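Proto-oncogene tyrosine-protein kinase receptor Ret (Danio rerio, PDB 7AMK) probably serves as a receptor tyrosine kinase for GDNF-family ligands presented by GFR alpha co-receptors, its calcium-binding cadherin-like ectodomain taking part in ligand recognition. Local coordinates at residues Arg195-Val206 against Val218-Asp228. The protein carries 4 engineered substitutions. Residues are numbered along the deposited sequence; the frame is centred on the assembly and turned at random.
Sequences REEKEVYHLDIV and VFRSLHVNIYD. With CA (calcium ion), chain M; CA (calcium ion), chain L.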
ATOM      1  N   ARG A 195      26.703  17.319 -20.352  1.00 26.57           N
ATOM      2  CA  ARG A 195      25.694  17.764 -19.403  1.00 18.44           C
ATOM      3  C   ARG A 195      25.880  17.053 -18.062  1.00 21.10           C
ATOM      4  O   ARG A 195      25.684  17.650 -17.000  1.00 24.34           O
ATOM      5  CB  ARG A 195      24.295  17.523 -19.978  1.00 18.95           C
ATOM      6  CG  ARG A 195      23.150  18.255 -19.251  1.00 20.25           C
ATOM      7  CD  ARG A 195      22.831  17.703 -17.858  1.00 19.18           C
ATOM      8  NE  ARG A 195      22.476  16.292 -17.889  1.00 20.47           N
ATOM      9  CZ  ARG A 195      22.008  15.582 -16.864  1.00 21.35           C
ATOM     10  NH1 ARG A 195      21.776  16.124 -15.680  1.00 21.06           N
ATOM     11  NH2 ARG A 195      21.770  14.287 -17.034  1.00 22.73           N
ATOM     12  N   GLU A 196      26.301  15.786 -18.093  1.00 20.02           N
ATOM     13  CA  GLU A 196      26.485  15.015 -16.867  1.00 24.56           C
ATOM     14  C   GLU A 196      27.676  15.492 -16.046  1.00 21.68           C
ATOM     15  O   GLU A 196      27.764  15.181 -14.856  1.00 24.01           O
ATOM     16  CB  GLU A 196      26.648  13.521 -17.184  1.00 22.17           C
ATOM     17  CG  GLU A 196      25.322  12.750 -17.347  1.00 23.33           C
ATOM     18  CD  GLU A 196      24.628  12.985 -18.709  1.00 24.12           C
ATOM     19  OE1 GLU A 196      25.341  13.130 -19.730  1.00 23.05           O
ATOM     20  OE2 GLU A 196      23.372  13.003 -18.754  1.00 23.57           O
ATOM     21  N   GLU A 197      28.608  16.210 -16.640  1.00 19.47           N
ATOM     22  CA  GLU A 197      29.666  16.791 -15.828  1.00 25.14           C
ATOM     23  C   GLU A 197      29.251  18.147 -15.292  1.00 29.85           C
ATOM     24  O   GLU A 197      29.485  18.438 -14.112  1.00 29.71           O
ATOM     25  CB  GLU A 197      30.963  16.924 -16.631  1.00 23.30           C
ATOM     26  N   LYS A 198      28.605  18.966 -16.128  1.00 19.84           N
ATOM     27  CA  LYS A 198      28.234  20.313 -15.729  1.00 18.85           C
ATOM     28  C   LYS A 198      27.043  20.776 -16.562  1.00 26.40           C
ATOM     29  O   LYS A 198      27.080  20.675 -17.791  1.00 24.22           O
ATOM     30  CB  LYS A 198      29.435  21.253 -15.907  1.00 25.59           C
ATOM     31  CG  LYS A 198      29.555  22.299 -14.793  1.00 30.40           C
ATOM     32  CD  LYS A 198      30.671  23.303 -15.087  1.00 33.29           C
ATOM     33  CE  LYS A 198      30.847  24.268 -13.922  1.00 30.91           C
ATOM     34  NZ  LYS A 198      31.852  25.321 -14.221  1.00 31.29           N
ATOM     35  N   GLU A 199      25.992  21.273 -15.897  1.00 20.67           N
ATOM     36  CA  GLU A 199      24.757  21.698 -16.550  1.00 23.30           C
ATOM     37  C   GLU A 199      24.675  23.203 -16.770  1.00 16.68           C
ATOM     38  O   GLU A 199      23.768  23.646 -17.475  1.00 14.94           O
ATOM     39  CB  GLU A 199      23.513  21.273 -15.732  1.00 21.10           C
ATOM     40  CG  GLU A 199      23.510  19.803 -15.218  1.00 32.32           C
ATOM     41  CD  GLU A 199      22.166  19.388 -14.626  1.00 40.17           C
ATOM     42  OE1 GLU A 199      21.113  19.773 -15.195  1.00 36.51           O
ATOM     43  OE2 GLU A 199      22.165  18.677 -13.586  1.00 45.84           O
ATOM     44  N   VAL A 200      25.568  23.986 -16.166  1.00 14.66           N
ATOM     45  CA  VAL A 200      25.564  25.448 -16.257  1.00 15.31           C
ATOM     46  C   VAL A 200      27.008  25.926 -16.214  1.00 19.09           C
ATOM     47  O   VAL A 200      27.741  25.608 -15.273  1.00 15.57           O
ATOM     48  CB  VAL A 200      24.791  26.116 -15.099  1.00 25.04           C
ATOM     49  CG1 VAL A 200      24.897  27.637 -15.230  1.00 26.21           C
ATOM     50  CG2 VAL A 200      23.323  25.696 -15.032  1.00 17.90           C
ATOM     51  N   TYR A 201      27.428  26.692 -17.204  1.00 15.37           N
ATOM     52  CA  TYR A 201      28.741  27.313 -17.139  1.00 16.62           C
ATOM     53  C   TYR A 201      28.583  28.784 -16.778  1.00 14.35           C
ATOM     54  O   TYR A 201      27.855  29.518 -17.446  1.00 16.02           O
ATOM     55  CB  TYR A 201      29.492  27.155 -18.449  1.00 16.32           C
ATOM     56  CG  TYR A 201      30.111  25.797 -18.646  1.00 20.69           C
ATOM     57  CD1 TYR A 201      29.383  24.749 -19.196  1.00 14.11           C
ATOM     58  CD2 TYR A 201      31.434  25.571 -18.293  1.00 21.49           C
ATOM     59  CE1 TYR A 201      29.936  23.531 -19.358  1.00 19.29           C
ATOM     60  CE2 TYR A 201      32.008  24.365 -18.475  1.00 24.24           C
ATOM     61  CZ  TYR A 201      31.264  23.335 -19.010  1.00 33.56           C
ATOM     62  OH  TYR A 201      31.878  22.120 -19.216  1.00 28.32           O
ATOM     63  N   HIS A 202      29.256  29.197 -15.716  1.00 14.91           N
ATOM     64  CA  HIS A 202      29.301  30.594 -15.317  1.00 17.45           C
ATOM     65  C   HIS A 202      30.461  31.276 -16.021  1.00 18.05           C
ATOM     66  O   HIS A 202      31.596  30.786 -15.991  1.00 19.96           O
ATOM     67  CB  HIS A 202      29.455  30.730 -13.804  1.00 17.42           C
ATOM     68  CG  HIS A 202      28.268  30.239 -13.034  1.00 22.42           C
ATOM     69  ND1 HIS A 202      27.083  30.946 -12.958  1.00 21.52           N
ATOM     70  CD2 HIS A 202      28.075  29.101 -12.319  1.00 20.79           C
ATOM     71  CE1 HIS A 202      26.217  30.271 -12.219  1.00 20.63           C
ATOM     72  NE2 HIS A 202      26.794  29.151 -11.819  1.00 23.26           N
ATOM     73  N   LEU A 203      30.162  32.384 -16.679  1.00 13.89           N
ATOM     74  CA  LEU A 203      31.130  33.118 -17.475  1.00 18.53           C
ATOM     75  C   LEU A 203      31.134  34.566 -17.014  1.00 19.28           C
ATOM     76  O   LEU A 203      30.096  35.113 -16.610  1.00 16.02           O
ATOM     77  CB  LEU A 203      30.807  33.045 -18.992  1.00 13.22           C
ATOM     78  CG  LEU A 203      30.784  31.647 -19.646  1.00 17.58           C
ATOM     79  CD1 LEU A 203      30.475  31.697 -21.176  1.00 12.97           C
ATOM     80  CD2 LEU A 203      32.126  30.957 -19.422  1.00 22.91           C
ATOM     81  N   ASP A 204      32.322  35.157 -17.025  1.00 17.95           N
ATOM     82  CA  ASP A 204      32.503  36.592 -16.878  1.00 19.89           C
ATOM     83  C   ASP A 204      33.138  37.114 -18.163  1.00 19.00           C
ATOM     84  O   ASP A 204      34.251  36.712 -18.518  1.00 15.68           O
ATOM     85  CB  ASP A 204      33.365  36.928 -15.649  1.00 18.77           C
ATOM     86  CG  ASP A 204      32.951  38.256 -14.983  1.00 19.38           C
ATOM     87  OD1 ASP A 204      31.858  38.770 -15.282  1.00 22.11           O
ATOM     88  OD2 ASP A 204      33.720  38.797 -14.160  1.00 24.80           O
ATOM     89  N   ILE A 205      32.398  37.980 -18.878  1.00 19.67           N
ATOM     90  CA  ILE A 205      32.850  38.657 -20.092  1.00 16.56           C
ATOM     91  C   ILE A 205      33.478  40.001 -19.708  1.00 24.15           C
ATOM     92  O   ILE A 205      32.942  40.731 -18.866  1.00 17.53           O
ATOM     93  CB  ILE A 205      31.659  38.855 -21.054  1.00 17.75           C
ATOM     94  CG1 ILE A 205      30.970  37.519 -21.371  1.00 24.20           C
ATOM     95  CG2 ILE A 205      32.078  39.540 -22.357  1.00 20.32           C
ATOM     96  CD1 ILE A 205      31.915  36.414 -21.867  1.00 19.78           C
ATOM     97  N   VAL A 206      34.629  40.326 -20.302  1.00 23.07           N
ATOM     98  CA  VAL A 206      35.288  41.620 -20.123  1.00 18.44           C
ATOM     99  C   VAL A 206      35.218  42.383 -21.435  1.00 21.66           C
ATOM    100  O   VAL A 206      35.533  41.836 -22.503  1.00 23.56           O
ATOM    101  CB  VAL A 206      36.753  41.477 -19.671  1.00 25.86           C
ATOM    102  CG1 VAL A 206      37.583  40.848 -20.762  1.00 26.42           C
ATOM    103  CG2 VAL A 206      37.335  42.842 -19.337  1.00 23.32           C
ATOM    104  N   VAL A 218      34.883  46.939 -18.599  1.00 22.27           N
ATOM    105  CA  VAL A 218      33.602  46.652 -17.957  1.00 23.23           C
ATOM    106  C   VAL A 218      33.418  45.136 -17.941  1.00 20.52           C
ATOM    107  O   VAL A 218      33.629  44.476 -18.965  1.00 19.34           O
ATOM    108  CB  VAL A 218      32.394  47.304 -18.692  1.00 26.26           C
ATOM    109  CG1 VAL A 218      31.104  46.973 -17.977  1.00 20.98           C
ATOM    110  CG2 VAL A 218      32.517  48.787 -18.790  1.00 26.83           C
ATOM    111  N   PHE A 219      32.978  44.591 -16.807  1.00 19.70           N
ATOM    112  CA  PHE A 219      32.747  43.155 -16.682  1.00 18.53           C
ATOM    113  C   PHE A 219      31.256  42.844 -16.604  1.00 21.46           C
ATOM    114  O   PHE A 219      30.474  43.623 -16.065  1.00 25.82           O
ATOM    115  CB  PHE A 219      33.444  42.580 -15.459  1.00 18.87           C
ATOM    116  CG  PHE A 219      34.917  42.823 -15.435  1.00 22.54           C
ATOM    117  CD1 PHE A 219      35.435  44.006 -14.914  1.00 21.26           C
ATOM    118  CD2 PHE A 219      35.796  41.864 -15.940  1.00 21.67           C
ATOM    119  CE1 PHE A 219      36.818  44.227 -14.892  1.00 22.34           C
ATOM    120  CE2 PHE A 219      37.169  42.081 -15.916  1.00 25.18           C
ATOM    121  CZ  PHE A 219      37.677  43.258 -15.389  1.00 23.81           C
ATOM    122  N   ARG A 220      30.876  41.685 -17.138  1.00 20.56           N
ATOM    123  CA  ARG A 220      29.485  41.245 -17.185  1.00 21.34           C
ATOM    124  C   ARG A 220      29.428  39.752 -16.894  1.00 20.36           C
ATOM    125  O   ARG A 220      30.047  38.943 -17.596  1.00 20.99           O
ATOM    126  CB  ARG A 220      28.873  41.553 -18.554  1.00 21.35           C
ATOM    127  CG  ARG A 220      27.430  41.098 -18.726  1.00 39.10           C
ATOM    128  CD  ARG A 220      26.653  41.324 -17.442  1.00 40.86           C
ATOM    129  NE  ARG A 220      25.224  41.429 -17.687  1.00 53.48           N
ATOM    130  CZ  ARG A 220      24.505  42.514 -17.442  1.00 52.73           C
ATOM    131  NH1 ARG A 220      25.046  43.589 -16.894  1.00 49.42           N
ATOM    132  NH2 ARG A 220      23.209  42.518 -17.755  1.00 45.65           N
ATOM    133  N   SER A 221      28.691  39.387 -15.863  1.00 15.25           N
ATOM    134  CA  SER A 221      28.525  37.990 -15.489  1.00 17.92           C
ATOM    135  C   SER A 221      27.368  37.359 -16.266  1.00 20.98           C
ATOM    136  O   SER A 221      26.269  37.908 -16.277  1.00 23.81           O
ATOM    137  CB  SER A 221      28.248  37.900 -13.992  1.00 18.21           C
ATOM    138  OG  SER A 221      28.306  36.570 -13.556  1.00 27.11           O
ATOM    139  N   LEU A 222      27.609  36.226 -16.924  1.00 15.28           N
ATOM    140  CA  LEU A 222      26.507  35.479 -17.508  1.00 16.80           C
ATOM    141  C   LEU A 222      26.779  33.983 -17.379  1.00 18.61           C
ATOM    142  O   LEU A 222      27.795  33.558 -16.825  1.00 15.77           O
ATOM    143  CB  LEU A 222      26.262  35.898 -18.958  1.00 18.97           C
ATOM    144  CG  LEU A 222      27.282  35.468 -20.004  1.00 25.49           C
ATOM    145  CD1 LEU A 222      26.701  35.593 -21.412  1.00 23.28           C
ATOM    146  CD2 LEU A 222      28.543  36.314 -19.841  1.00 22.83           C
ATOM    147  N   HIS A 223      25.850  33.170 -17.876  1.00 16.82           N
ATOM    148  CA  HIS A 223      26.067  31.733 -17.824  1.00 15.43           C
ATOM    149  C   HIS A 223      25.365  31.069 -18.988  1.00 13.65           C
ATOM    150  O   HIS A 223      24.384  31.593 -19.529  1.00 14.78           O
ATOM    151  CB  HIS A 223      25.592  31.134 -16.495  1.00 18.75           C
ATOM    152  CG  HIS A 223      24.110  31.149 -16.312  1.00 19.82           C
ATOM    153  ND1 HIS A 223      23.280  30.214 -16.900  1.00 27.37           N
ATOM    154  CD2 HIS A 223      23.309  31.954 -15.579  1.00 27.84           C
ATOM    155  CE1 HIS A 223      22.032  30.449 -16.543  1.00 24.31           C
ATOM    156  NE2 HIS A 223      22.020  31.503 -15.746  1.00 33.08           N
ATOM    157  N   VAL A 224      25.881  29.899 -19.365  1.00 14.64           N
ATOM    158  CA  VAL A 224      25.384  29.133 -20.502  1.00 12.82           C
ATOM    159  C   VAL A 224      24.714  27.872 -19.956  1.00 13.32           C
ATOM    160  O   VAL A 224      25.309  27.151 -19.148  1.00 13.20           O
ATOM    161  CB  VAL A 224      26.516  28.791 -21.497  1.00 13.18           C
ATOM    162  CG1 VAL A 224      25.982  27.964 -22.666  1.00 13.07           C
ATOM    163  CG2 VAL A 224      27.293  30.085 -21.993  1.00 12.59           C
ATOM    164  N   ASN A 225      23.478  27.624 -20.370  1.00 13.27           N
ATOM    165  CA  ASN A 225      22.782  26.418 -19.949  1.00 13.82           C
ATOM    166  C   ASN A 225      23.149  25.274 -20.888  1.00 14.21           C
ATOM    167  O   ASN A 225      23.305  25.487 -22.086  1.00 14.17           O
ATOM    168  CB  ASN A 225      21.265  26.627 -19.944  1.00 17.07           C
ATOM    169  CG  ASN A 225      20.800  27.671 -18.908  1.00 18.03           C
ATOM    170  OD1 ASN A 225      20.882  27.446 -17.707  1.00 20.23           O
ATOM    171  ND2 ASN A 225      20.294  28.797 -19.386  1.00 17.74           N
ATOM    172  N   ILE A 226      23.361  24.077 -20.333  1.00 14.70           N
ATOM    173  CA  ILE A 226      23.706  22.896 -21.131  1.00 15.31           C
ATOM    174  C   ILE A 226      22.502  21.967 -21.164  1.00 17.46           C
ATOM    175  O   ILE A 226      22.062  21.464 -20.117  1.00 16.62           O
ATOM    176  CB  ILE A 226      24.942  22.152 -20.598  1.00 15.49           C
ATOM    177  CG1 ILE A 226      26.158  23.091 -20.387  1.00 14.82           C
ATOM    178  CG2 ILE A 226      25.294  21.003 -21.552  1.00 16.30           C
ATOM    179  CD1 ILE A 226      26.679  23.833 -21.636  1.00 14.55           C
ATOM    180  N   TYR A 227      21.970  21.747 -22.362  1.00 16.62           N
ATOM    181  CA  TYR A 227      20.848  20.842 -22.557  1.00 17.67           C
ATOM    182  C   TYR A 227      21.314  19.401 -22.713  1.00 18.65           C
ATOM    183  O   TYR A 227      22.400  19.120 -23.220  1.00 21.42           O
ATOM    184  CB  TYR A 227      20.029  21.241 -23.783  1.00 21.28           C
ATOM    185  CG  TYR A 227      19.206  22.484 -23.580  1.00 17.38           C
ATOM    186  CD1 TYR A 227      19.215  23.170 -22.367  1.00 28.85           C
ATOM    187  CD2 TYR A 227      18.392  22.956 -24.590  1.00 26.79           C
ATOM    188  CE1 TYR A 227      18.440  24.322 -22.179  1.00 25.27           C
ATOM    189  CE2 TYR A 227      17.618  24.083 -24.420  1.00 24.97           C
ATOM    190  CZ  TYR A 227      17.649  24.768 -23.229  1.00 28.41           C
ATOM    191  OH  TYR A 227      16.880  25.897 -23.116  1.00 35.56           O
ATOM    192  N   ASP A 228      20.462  18.494 -22.280  1.00 21.12           N
ATOM    193  CA  ASP A 228      20.777  17.083 -22.160  1.00 20.79           C
ATOM    194  C   ASP A 228      20.357  16.357 -23.421  1.00 21.98           C
ATOM    195  O   ASP A 228      19.372  16.708 -24.071  1.00 22.25           O
ATOM    196  CB  ASP A 228      20.041  16.490 -20.953  1.00 21.48           C
ATOM    197  CG  ASP A 228      20.455  15.094 -20.641  1.00 22.65           C
ATOM    198  OD1 ASP A 228      21.632  14.897 -20.336  1.00 22.31           O
ATOM    199  OD2 ASP A 228      19.598  14.193 -20.668  1.00 24.04           O
TER
HETATM  200 CA    CA M 602      22.881  13.023 -21.272  1.00 17.96          CA
HETATM  201 CA    CA L 601      26.778  13.309 -21.501  1.00 22.02          CA
HETATM  202  O   HOH W   1      21.105  24.471 -17.337  1.00 19.01           O
HETATM  203  O   HOH W   2      27.698  11.292 -20.757  1.00 32.25           O
HETATM  204  O   HOH W   3      28.437  13.784 -23.063  1.00 21.76           O
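R195 and D228 meet where a cadherin-domain β hairpin opens onto its calcium sites, a worked example of one carboxylate oxygen serving both a metal and a cation. D228 OD1 binds one calcium at 2.4 Å and accepts NE of R195 at 2.9 Å; NH2 adds only a weak bond. The guanidinium and carboxylate planes stand nearly perpendicular (88°), and NE meets OD1 from above the carboxylate plane, 55° out of it. Bends at chi2 and chi3 fold the arginine back over its own loop, where NH2 also donates to E196 OE2 (2.7 Å) and NH1 pairs with E199 OE2. E196 spans two calcium ions, OE2 on the one held by D228 and OE1 on the other, which two waters help complete. E196 OE2 and D228 OD1 lie close together, their mutual repulsion probably offset by the shared calcium and by R195.

Beyond the loop, E199 O accepts I226 N at 2.9 Å and also a water that bridges to N225 OD1. Reciprocal amide bonds join L203–L222 and I205–R220; Y201 N donates to V224 O, the return bond being less certain because Y201 O is less surely placed. D204 and V206 turn their backbone bonds to V171 and G169, N225 to P138 and I140. I226 sets CD1 at the edge of the Y201 ring, while L203 CD1 meets V224 CG2 (3.7 Å). On the other face V206 CG2 touches F219 CE2 at 3.5 Å.

E142, E229, D231 and D265 also coordinate the calcium on D228, a calcium-bridged junction as in cadherins. E199 OE1 forms a salt bridge with R311 NH1, and the backbone carbonyl of R311 accepts R195 NH1. The hairpin forms the middle of a four-stranded sheet, with strand 165-170 beside 200-210 and strand 139-141 beside 215-227; strand 178-181 covers L203 and V224 through F178.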